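Local atomic coordinates of profilin (Schizosaccharomyces pombe, PDB entry 3D9Y), a protein that binds monomeric actin in a 1:1 complex, tunes its polymerization according to profilin concentration, binds PIP2 and is essential for cytokinesis in fission yeast. Residues F37-L47 against T60-K68; C90-L98 against E116-Y127. All coordinates share one frame; numbering follows the deposited sequence.

Contact 1: F37-L47 against T60-K68; sequences FNLSPQEIQGL and TGIILAGQK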
loop_
_atom_site.group_PDB
_atom_site.type_symbol
_atom_site.label_atom_id
_atom_site.label_comp_id
_atom_site.label_asym_id
_atom_site.label_seq_id
_atom_site.Cartn_x
_atom_site.Cartn_y
_atom_site.Cartn_z
ATOM N N PHE A 37 4.091 -11.397 -3.922
ATOM C CA PHE A 37 3.531 -10.067 -4.100
ATOM C C PHE A 37 4.533 -9.169 -4.833
ATOM O O PHE A 37 5.120 -8.217 -4.272
ATOM C CB PHE A 37 3.117 -9.504 -2.731
ATOM C CG PHE A 37 2.096 -8.398 -2.797
ATOM C CD1 PHE A 37 2.305 -7.209 -2.110
ATOM C CD2 PHE A 37 0.916 -8.556 -3.506
ATOM C CE1 PHE A 37 1.362 -6.181 -2.158
ATOM C CE2 PHE A 37 -0.026 -7.534 -3.566
ATOM C CZ PHE A 37 0.196 -6.347 -2.884
ATOM N N ASN A 38 4.722 -9.491 -6.113
ATOM C CA ASN A 38 5.740 -8.832 -6.930
ATOM C C ASN A 38 5.228 -7.581 -7.637
ATOM O O ASN A 38 4.410 -7.661 -8.557
ATOM C CB ASN A 38 6.309 -9.832 -7.943
ATOM C CG ASN A 38 6.849 -11.086 -7.281
ATOM O OD1 ASN A 38 7.154 -11.089 -6.089
ATOM N ND2 ASN A 38 6.960 -12.162 -8.048
ATOM N N LEU A 39 5.724 -6.423 -7.195
ATOM C CA LEU A 39 5.386 -5.135 -7.808
ATOM C C LEU A 39 6.469 -4.714 -8.802
ATOM O O LEU A 39 7.649 -4.669 -8.464
ATOM C CB LEU A 39 5.241 -4.054 -6.739
ATOM C CG LEU A 39 4.374 -4.370 -5.518
ATOM C CD1 LEU A 39 4.285 -3.140 -4.644
ATOM C CD2 LEU A 39 2.990 -4.848 -5.915
ATOM N N SER A 40 6.063 -4.392 -10.021
ATOM C CA SER A 40 7.010 -4.036 -11.081
ATOM C C SER A 40 7.442 -2.570 -10.991
ATOM O O SER A 40 6.721 -1.751 -10.411
ATOM C CB SER A 40 6.386 -4.309 -12.444
ATOM O OG SER A 40 5.278 -3.458 -12.681
ATOM N N PRO A 41 8.612 -2.227 -11.581
ATOM C CA PRO A 41 9.064 -0.831 -11.624
ATOM C C PRO A 41 7.991 0.101 -12.152
ATOM O O PRO A 41 7.779 1.189 -11.613
ATOM C CB PRO A 41 10.242 -0.876 -12.598
ATOM C CG PRO A 41 10.781 -2.252 -12.463
ATOM C CD PRO A 41 9.581 -3.128 -12.240
ATOM N N GLN A 42 7.309 -0.347 -13.198
ATOM C CA GLN A 42 6.282 0.445 -13.846
ATOM C C GLN A 42 5.106 0.679 -12.892
ATOM O O GLN A 42 4.566 1.788 -12.817
ATOM C CB GLN A 42 5.823 -0.243 -15.135
ATOM C CG GLN A 42 6.885 -0.253 -16.269
ATOM C CD GLN A 42 7.911 -1.394 -16.189
ATOM O OE1 GLN A 42 7.904 -2.209 -15.267
ATOM N NE2 GLN A 42 8.807 -1.443 -17.172
ATOM N N GLU A 43 4.734 -0.364 -12.153
ATOM C CA GLU A 43 3.661 -0.267 -11.157
ATOM C C GLU A 43 3.993 0.714 -10.027
ATOM O O GLU A 43 3.170 1.569 -9.692
ATOM C CB GLU A 43 3.316 -1.652 -10.593
ATOM C CG GLU A 43 2.485 -2.505 -11.559
ATOM C CD GLU A 43 2.323 -3.952 -11.098
ATOM O OE1 GLU A 43 3.041 -4.377 -10.175
ATOM O OE2 GLU A 43 1.476 -4.663 -11.684
ATOM N N ILE A 44 5.191 0.607 -9.450
ATOM C CA ILE A 44 5.573 1.502 -8.345
ATOM C C ILE A 44 5.767 2.949 -8.828
ATOM O O ILE A 44 5.448 3.894 -8.103
ATOM C CB ILE A 44 6.810 0.998 -7.555
ATOM C CG1 ILE A 44 8.082 1.021 -8.404
ATOM C CG2 ILE A 44 6.554 -0.406 -7.036
ATOM C CD1 ILE A 44 9.346 0.764 -7.592
ATOM N N GLN A 45 6.274 3.114 -10.052
ATOM C CA GLN A 45 6.349 4.431 -10.687
ATOM C C GLN A 45 4.942 5.010 -10.857
ATOM O O GLN A 45 4.704 6.191 -10.571
ATOM C CB GLN A 45 7.087 4.353 -12.037
ATOM C CG GLN A 45 8.605 4.189 -11.872
ATOM C CD GLN A 45 9.315 3.670 -13.113
ATOM O OE1 GLN A 45 8.845 3.841 -14.241
ATOM N NE2 GLN A 45 10.474 3.031 -12.906
ATOM N N GLY A 46 4.007 4.169 -11.289
ATOM C CA GLY A 46 2.613 4.573 -11.426
ATOM C C GLY A 46 1.970 4.987 -10.111
ATOM O O GLY A 46 1.279 6.009 -10.035
ATOM N N LEU A 47 2.188 4.186 -9.071
ATOM C CA LEU A 47 1.597 4.457 -7.768
ATOM C C LEU A 47 2.203 5.726 -7.175
ATOM O O LEU A 47 1.484 6.566 -6.627
ATOM C CB LEU A 47 1.805 3.255 -6.832
ATOM C CG LEU A 47 1.207 3.330 -5.432
ATOM C CD1 LEU A 47 -0.310 3.407 -5.478
ATOM C CD2 LEU A 47 1.651 2.142 -4.590
ATOM N N THR A 60 -7.754 5.727 -13.590
ATOM C CA THR A 60 -6.821 4.644 -13.933
ATOM C C THR A 60 -7.088 3.377 -13.137
ATOM O O THR A 60 -6.834 2.272 -13.609
ATOM C CB THR A 60 -5.366 5.058 -13.657
ATOM O OG1 THR A 60 -5.202 5.351 -12.264
ATOM C CG2 THR A 60 -4.993 6.277 -14.479
ATOM N N GLY A 61 -7.603 3.541 -11.926
ATOM C CA GLY A 61 -7.603 2.457 -10.954
ATOM C C GLY A 61 -6.215 2.296 -10.376
ATOM O O GLY A 61 -5.304 3.061 -10.697
ATOM N N ILE A 62 -6.052 1.284 -9.533
ATOM C CA ILE A 62 -4.784 1.015 -8.874
ATOM C C ILE A 62 -4.275 -0.332 -9.381
ATOM O O ILE A 62 -4.906 -1.358 -9.141
ATOM C CB ILE A 62 -4.961 0.952 -7.338
ATOM C CG1 ILE A 62 -5.637 2.228 -6.810
ATOM C CG2 ILE A 62 -3.612 0.734 -6.663
ATOM C CD1 ILE A 62 -6.454 2.011 -5.567
ATOM N N ILE A 63 -3.152 -0.330 -10.097
ATOM C CA ILE A 63 -2.608 -1.557 -10.684
ATOM C C ILE A 63 -1.376 -2.007 -9.910
ATOM O O ILE A 63 -0.343 -1.340 -9.946
ATOM C CB ILE A 63 -2.242 -1.382 -12.178
ATOM C CG1 ILE A 63 -3.435 -0.794 -12.954
ATOM C CG2 ILE A 63 -1.816 -2.719 -12.769
ATOM C CD1 ILE A 63 -3.307 -0.844 -14.470
ATOM N N LEU A 64 -1.495 -3.130 -9.203
ATOM C CA LEU A 64 -0.377 -3.694 -8.429
ATOM C C LEU A 64 -0.407 -5.226 -8.482
ATOM O O LEU A 64 -1.476 -5.839 -8.405
ATOM C CB LEU A 64 -0.431 -3.225 -6.974
ATOM C CG LEU A 64 -0.422 -1.713 -6.716
ATOM C CD1 LEU A 64 -1.000 -1.394 -5.365
ATOM C CD2 LEU A 64 0.975 -1.145 -6.841
ATOM N N ALA A 65 0.774 -5.828 -8.614
ATOM C CA ALA A 65 0.906 -7.277 -8.752
ATOM C C ALA A 65 -0.020 -7.815 -9.843
ATOM O O ALA A 65 -0.706 -8.818 -9.657
ATOM C CB ALA A 65 0.637 -7.969 -7.417
ATOM N N GLY A 66 -0.041 -7.130 -10.982
ATOM C CA GLY A 66 -0.796 -7.588 -12.144
ATOM C C GLY A 66 -2.307 -7.552 -11.979
ATOM O O GLY A 66 -3.029 -8.170 -12.757
ATOM N N GLN A 67 -2.785 -6.809 -10.983
ATOM C CA GLN A 67 -4.203 -6.736 -10.655
ATOM C C GLN A 67 -4.663 -5.283 -10.642
ATOM O O GLN A 67 -3.957 -4.429 -10.115
ATOM C CB GLN A 67 -4.421 -7.329 -9.269
ATOM C CG GLN A 67 -5.862 -7.644 -8.934
ATOM C CD GLN A 67 -6.250 -9.065 -9.288
ATOM O OE1 GLN A 67 -6.922 -9.744 -8.511
ATOM N NE2 GLN A 67 -5.819 -9.530 -10.456
ATOM N N LYS A 68 -5.838 -5.004 -11.208
ATOM C CA LYS A 68 -6.415 -3.656 -11.185
ATOM C C LYS A 68 -7.548 -3.583 -10.168
ATOM O O LYS A 68 -8.535 -4.315 -10.280
ATOM C CB LYS A 68 -6.941 -3.225 -12.565
ATOM C CG LYS A 68 -7.631 -1.856 -12.532
ATOM C CD LYS A 68 -8.056 -1.356 -13.900
ATOM C CE LYS A 68 -6.884 -0.824 -14.703
ATOM N NZ LYS A 68 -7.346 0.065 -15.801
HETATM O O HOH W 1 0.616 1.199 -10.396
#
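A capping box opens the helix that begins at P41, and the carboxylate of E43 within it also grips the tight type I' turn of the hairpin, L64 to Q67. Inside the box the backbone N of E43 donates to S40 OG (3.2 Å), while S40 N returns a bond to E43 OE1 (3.0 Å). E43 OE1 also accepts from A65 N at 3.1 Å with a bent N-H...O angle of 137°; S40 N and A65 N approach from opposite faces of the carboxylate plane. E43 OE2 takes G66 N on its syn side, 3.0 Å away and nearly straight at 165°. Three backbone N-H groups thus fix the rotation of one carboxylate, which an extended chain beyond CG carries to the turn. A water donates to E43 O and to I63 O, bridging the helix and strand backbones.

Beside this polar clasp, L39 CD2 packs on L64 CB (3.9 Å) and on A65, and the same methyl lies over one face of the F37 ring, offset toward its rim. F37 CE2 reaches A65 CB at 3.9 Å, and N38 O receives a CA-H...O contact from A65. One helical turn past E43, L47 CD2 meets L64 CD2 at 4.0 Å, the two side chains crossing at about a right angle. Helix segment 41-47 runs at 150° to strand 62-64, roughly antiparallel to this outermost strand; L47 and L64 also pack on side chains of strands 86-92 and 96-102, and L39 packs on A21 and V23 of strand 19-24.

Contact 2: C90-L98 against E116-Y127; sequences CVATKLCIL and EALADYLVGVGY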
loop_
_atom_site.group_PDB
_atom_site.type_symbol
_atom_site.label_atom_id
_atom_site.label_comp_id
_atom_site.label_asym_id
_atom_site.label_seq_id
_atom_site.Cartn_x
_atom_site.Cartn_y
_atom_site.Cartn_z
ATOM N N CYS A 90 -2.856 1.764 0.397
ATOM C CA CYS A 90 -1.552 2.346 0.104
ATOM C C CYS A 90 -1.405 3.667 0.864
ATOM O O CYS A 90 -2.238 4.553 0.732
ATOM C CB CYS A 90 -1.409 2.603 -1.381
ATOM S SG CYS A 90 -1.669 1.157 -2.419
ATOM N N VAL A 91 -0.322 3.802 1.624
ATOM C CA VAL A 91 -0.139 4.970 2.473
ATOM C C VAL A 91 1.298 5.469 2.350
ATOM O O VAL A 91 2.255 4.713 2.558
ATOM C CB VAL A 91 -0.478 4.671 3.932
ATOM C CG1 VAL A 91 -0.426 5.948 4.764
ATOM C CG2 VAL A 91 -1.869 4.047 4.034
ATOM N N ALA A 92 1.438 6.746 2.011
ATOM C CA ALA A 92 2.757 7.349 1.816
ATOM C C ALA A 92 3.315 7.952 3.108
ATOM O O ALA A 92 2.597 8.604 3.873
ATOM C CB ALA A 92 2.677 8.408 0.719
ATOM N N THR A 93 4.601 7.720 3.346
ATOM C CA THR A 93 5.340 8.367 4.438
ATOM C C THR A 93 6.252 9.424 3.809
ATOM O O THR A 93 6.055 9.798 2.651
ATOM C CB THR A 93 6.150 7.336 5.276
ATOM O OG1 THR A 93 7.218 6.776 4.498
ATOM C CG2 THR A 93 5.257 6.222 5.772
ATOM N N LYS A 94 7.244 9.914 4.550
ATOM C CA LYS A 94 8.164 10.898 3.995
ATOM C C LYS A 94 8.977 10.294 2.857
ATOM O O LYS A 94 9.135 10.910 1.803
ATOM C CB LYS A 94 9.094 11.444 5.083
ATOM C CG LYS A 94 9.882 12.669 4.653
ATOM C CD LYS A 94 10.771 13.207 5.766
ATOM C CE LYS A 94 12.057 12.402 5.910
ATOM N NZ LYS A 94 12.979 12.957 6.949
ATOM N N LEU A 95 9.473 9.081 3.073
ATOM C CA LEU A 95 10.384 8.421 2.144
ATOM C C LEU A 95 9.836 7.154 1.480
ATOM O O LEU A 95 10.452 6.645 0.544
ATOM C CB LEU A 95 11.684 8.075 2.881
ATOM C CG LEU A 95 12.419 9.246 3.544
ATOM C CD1 LEU A 95 13.690 8.752 4.210
ATOM C CD2 LEU A 95 12.737 10.359 2.552
ATOM N N CYS A 96 8.692 6.641 1.949
ATOM C CA CYS A 96 8.146 5.378 1.429
ATOM C C CYS A 96 6.627 5.354 1.228
ATOM O O CYS A 96 5.906 6.303 1.585
ATOM C CB CYS A 96 8.569 4.195 2.312
ATOM S SG CYS A 96 9.469 4.634 3.832
ATOM N N ILE A 97 6.173 4.269 0.603
ATOM C CA ILE A 97 4.760 3.929 0.502
ATOM C C ILE A 97 4.551 2.510 1.036
ATOM O O ILE A 97 5.188 1.573 0.568
ATOM C CB ILE A 97 4.259 3.960 -0.954
ATOM C CG1 ILE A 97 4.507 5.329 -1.597
ATOM C CG2 ILE A 97 2.782 3.584 -1.014
ATOM C CD1 ILE A 97 4.562 5.287 -3.115
ATOM N N LEU A 98 3.653 2.370 2.009
ATOM C CA LEU A 98 3.246 1.060 2.508
ATOM C C LEU A 98 2.084 0.565 1.639
ATOM O O LEU A 98 1.176 1.331 1.342
ATOM C CB LEU A 98 2.785 1.175 3.954
ATOM C CG LEU A 98 3.754 1.812 4.953
ATOM C CD1 LEU A 98 3.174 1.750 6.350
ATOM C CD2 LEU A 98 5.100 1.145 4.912
ATOM N N GLU A 116 -2.237 2.827 8.165
ATOM C CA GLU A 116 -2.074 4.265 8.474
ATOM C C GLU A 116 -1.260 4.478 9.754
ATOM O O GLU A 116 -0.476 5.401 9.842
ATOM C CB GLU A 116 -3.433 4.954 8.604
ATOM C CG GLU A 116 -4.243 5.006 7.289
ATOM C CD GLU A 116 -3.869 6.139 6.314
ATOM O OE1 GLU A 116 -2.953 6.943 6.592
ATOM O OE2 GLU A 116 -4.524 6.223 5.238
ATOM N N ALA A 117 -1.482 3.631 10.750
ATOM C CA ALA A 117 -0.770 3.736 12.025
ATOM C C ALA A 117 0.707 3.433 11.842
ATOM O O ALA A 117 1.561 4.163 12.367
ATOM C CB ALA A 117 -1.392 2.803 13.046
ATOM N N LEU A 118 1.026 2.381 11.087
ATOM C CA LEU A 118 2.423 2.055 10.799
ATOM C C LEU A 118 3.094 3.202 10.027
ATOM O O LEU A 118 4.248 3.508 10.254
ATOM C CB LEU A 118 2.551 0.727 10.037
ATOM C CG LEU A 118 3.945 0.115 9.961
ATOM C CD1 LEU A 118 4.517 -0.170 11.367
ATOM C CD2 LEU A 118 3.951 -1.141 9.091
ATOM N N ALA A 119 2.358 3.823 9.113
ATOM C CA ALA A 119 2.857 4.996 8.378
ATOM C C ALA A 119 3.156 6.180 9.305
ATOM O O ALA A 119 4.221 6.790 9.216
ATOM C CB ALA A 119 1.860 5.393 7.308
ATOM N N ASP A 120 2.212 6.484 10.198
ATOM C CA ASP A 120 2.371 7.549 11.188
ATOM C C ASP A 120 3.574 7.308 12.080
ATOM O O ASP A 120 4.310 8.237 12.389
ATOM C CB ASP A 120 1.119 7.669 12.054
ATOM C CG ASP A 120 -0.025 8.354 11.347
ATOM O OD1 ASP A 120 0.222 9.061 10.341
ATOM O OD2 ASP A 120 -1.182 8.202 11.810
ATOM N N TYR A 121 3.736 6.061 12.518
ATOM C CA TYR A 121 4.941 5.642 13.268
ATOM C C TYR A 121 6.205 5.965 12.484
ATOM O O TYR A 121 7.088 6.660 12.974
ATOM C CB TYR A 121 4.884 4.152 13.581
ATOM C CG TYR A 121 6.124 3.572 14.216
ATOM C CD1 TYR A 121 6.375 3.725 15.576
ATOM C CD2 TYR A 121 7.035 2.827 13.471
ATOM C CE1 TYR A 121 7.506 3.167 16.167
ATOM C CE2 TYR A 121 8.160 2.272 14.049
ATOM C CZ TYR A 121 8.392 2.430 15.407
ATOM O OH TYR A 121 9.510 1.872 15.992
ATOM N N LEU A 122 6.274 5.479 11.250
ATOM C CA LEU A 122 7.432 5.712 10.414
ATOM C C LEU A 122 7.677 7.208 10.178
ATOM O O LEU A 122 8.828 7.638 10.172
ATOM C CB LEU A 122 7.325 4.952 9.093
ATOM C CG LEU A 122 7.488 3.432 9.208
ATOM C CD1 LEU A 122 7.065 2.758 7.918
ATOM C CD2 LEU A 122 8.917 3.050 9.569
ATOM N N VAL A 123 6.617 8.002 10.023
ATOM C CA VAL A 123 6.793 9.458 9.892
ATOM C C VAL A 123 7.401 10.057 11.174
ATOM O O VAL A 123 8.338 10.864 11.103
ATOM C CB VAL A 123 5.473 10.161 9.477
ATOM C CG1 VAL A 123 5.593 11.682 9.542
ATOM C CG2 VAL A 123 5.100 9.749 8.057
ATOM N N GLY A 124 6.893 9.631 12.333
ATOM C CA GLY A 124 7.417 10.078 13.626
ATOM C C GLY A 124 8.872 9.709 13.826
ATOM O O GLY A 124 9.633 10.462 14.437
ATOM N N VAL A 125 9.264 8.554 13.298
ATOM C CA VAL A 125 10.659 8.105 13.387
ATOM C C VAL A 125 11.537 8.914 12.435
ATOM O O VAL A 125 12.730 9.114 12.699
ATOM C CB VAL A 125 10.788 6.588 13.115
ATOM C CG1 VAL A 125 12.246 6.158 13.080
ATOM C CG2 VAL A 125 10.051 5.796 14.188
ATOM N N GLY A 126 10.938 9.407 11.355
ATOM C CA GLY A 126 11.630 10.232 10.376
ATOM C C GLY A 126 11.691 9.638 8.976
ATOM O O GLY A 126 12.478 10.104 8.154
ATOM N N TYR A 127 10.866 8.627 8.700
ATOM C CA TYR A 127 10.862 7.949 7.401
ATOM C C TYR A 127 9.549 8.202 6.661
ATOM O O TYR A 127 9.426 7.815 5.506
ATOM C CB TYR A 127 11.068 6.440 7.565
ATOM C CG TYR A 127 12.451 6.046 8.027
ATOM C CD1 TYR A 127 12.752 5.954 9.381
ATOM C CD2 TYR A 127 13.457 5.757 7.110
ATOM C CE1 TYR A 127 14.027 5.593 9.812
ATOM C CE2 TYR A 127 14.730 5.397 7.527
ATOM C CZ TYR A 127 15.010 5.316 8.877
ATOM O OH TYR A 127 16.269 4.957 9.294
#
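Y127 O, an oxygen of the chain-terminal carboxylate, is gripped by two donors from opposite faces of its plane: T93 OG1 at 2.6 Å and L95 N at 2.7 Å. The L95 bond is fairly straight (157°), although L95 N stands well out of the plane of the terminal group. T93 OG1 sits between its own backbone N and carbonyl carbon (chi1 68°), a rotation that lets the hydroxyl donate to Y127 O while accepting from C96 N, closing an ST motif in the turn between the strands. A Schellman motif turns the chain toward these donors: Y127 N and weakly held G126 N fold back to L122 O and V123 O respectively, with G126 at positive phi.

Between helix and hairpin, V91 CG1 presses on A119 CB at 3.5 Å, a close fit for two methyl carbons, and T93 CG2 lies 3.8 Å from the same methyl. L98 divides its branches, CD1 lying 3.9 Å from L118 CB and CD2 equally far from L122 CD1. With CB directed away from the strands, E116 bends at chi2 (-82°) to lay its carboxylate across V91, where OE1 comes within 3.3 Å of CG1; its OE2 is hydrogen-bonded to Y80 OH and S78 OG. Y6 of helix 3-12 packs against L118 and L122, consistent with the profilin fold, where in relatives the two terminal helices and the sheet form the poly-proline-binding face.

Small and branched apolar residues thus pack the helix on the sheet, and G126 and Y127 fasten it just past its C-terminal end. The positive charge of K94, though NZ bonds only weakly to G126 O, would probably be favourable near the negative chain terminus.

In the fold
From the N terminus, the chain passes through helix 3-12 and strands 19-24 and 30-33 before reaching contact 1. There, 60-68 returns to 37-47 after a mostly helical excursion of 12 residues, tying the start of helix 41-52 to edge strand 62-64 and its turn. Contact 2 follows in series, neither nesting nor crossing: 116-127 closes back on hairpin 90-98 across 17 intervening residues. Their centres lie about 19 Å apart, on opposite sides of the chain's centre, yet both reach the same antiparallel sheet. L47 and L64 pack on C90, and L47 on I97, so strands 86-92 and 96-102 separate helix 41-52 on one face of the sheet from helix 108-125 on the other.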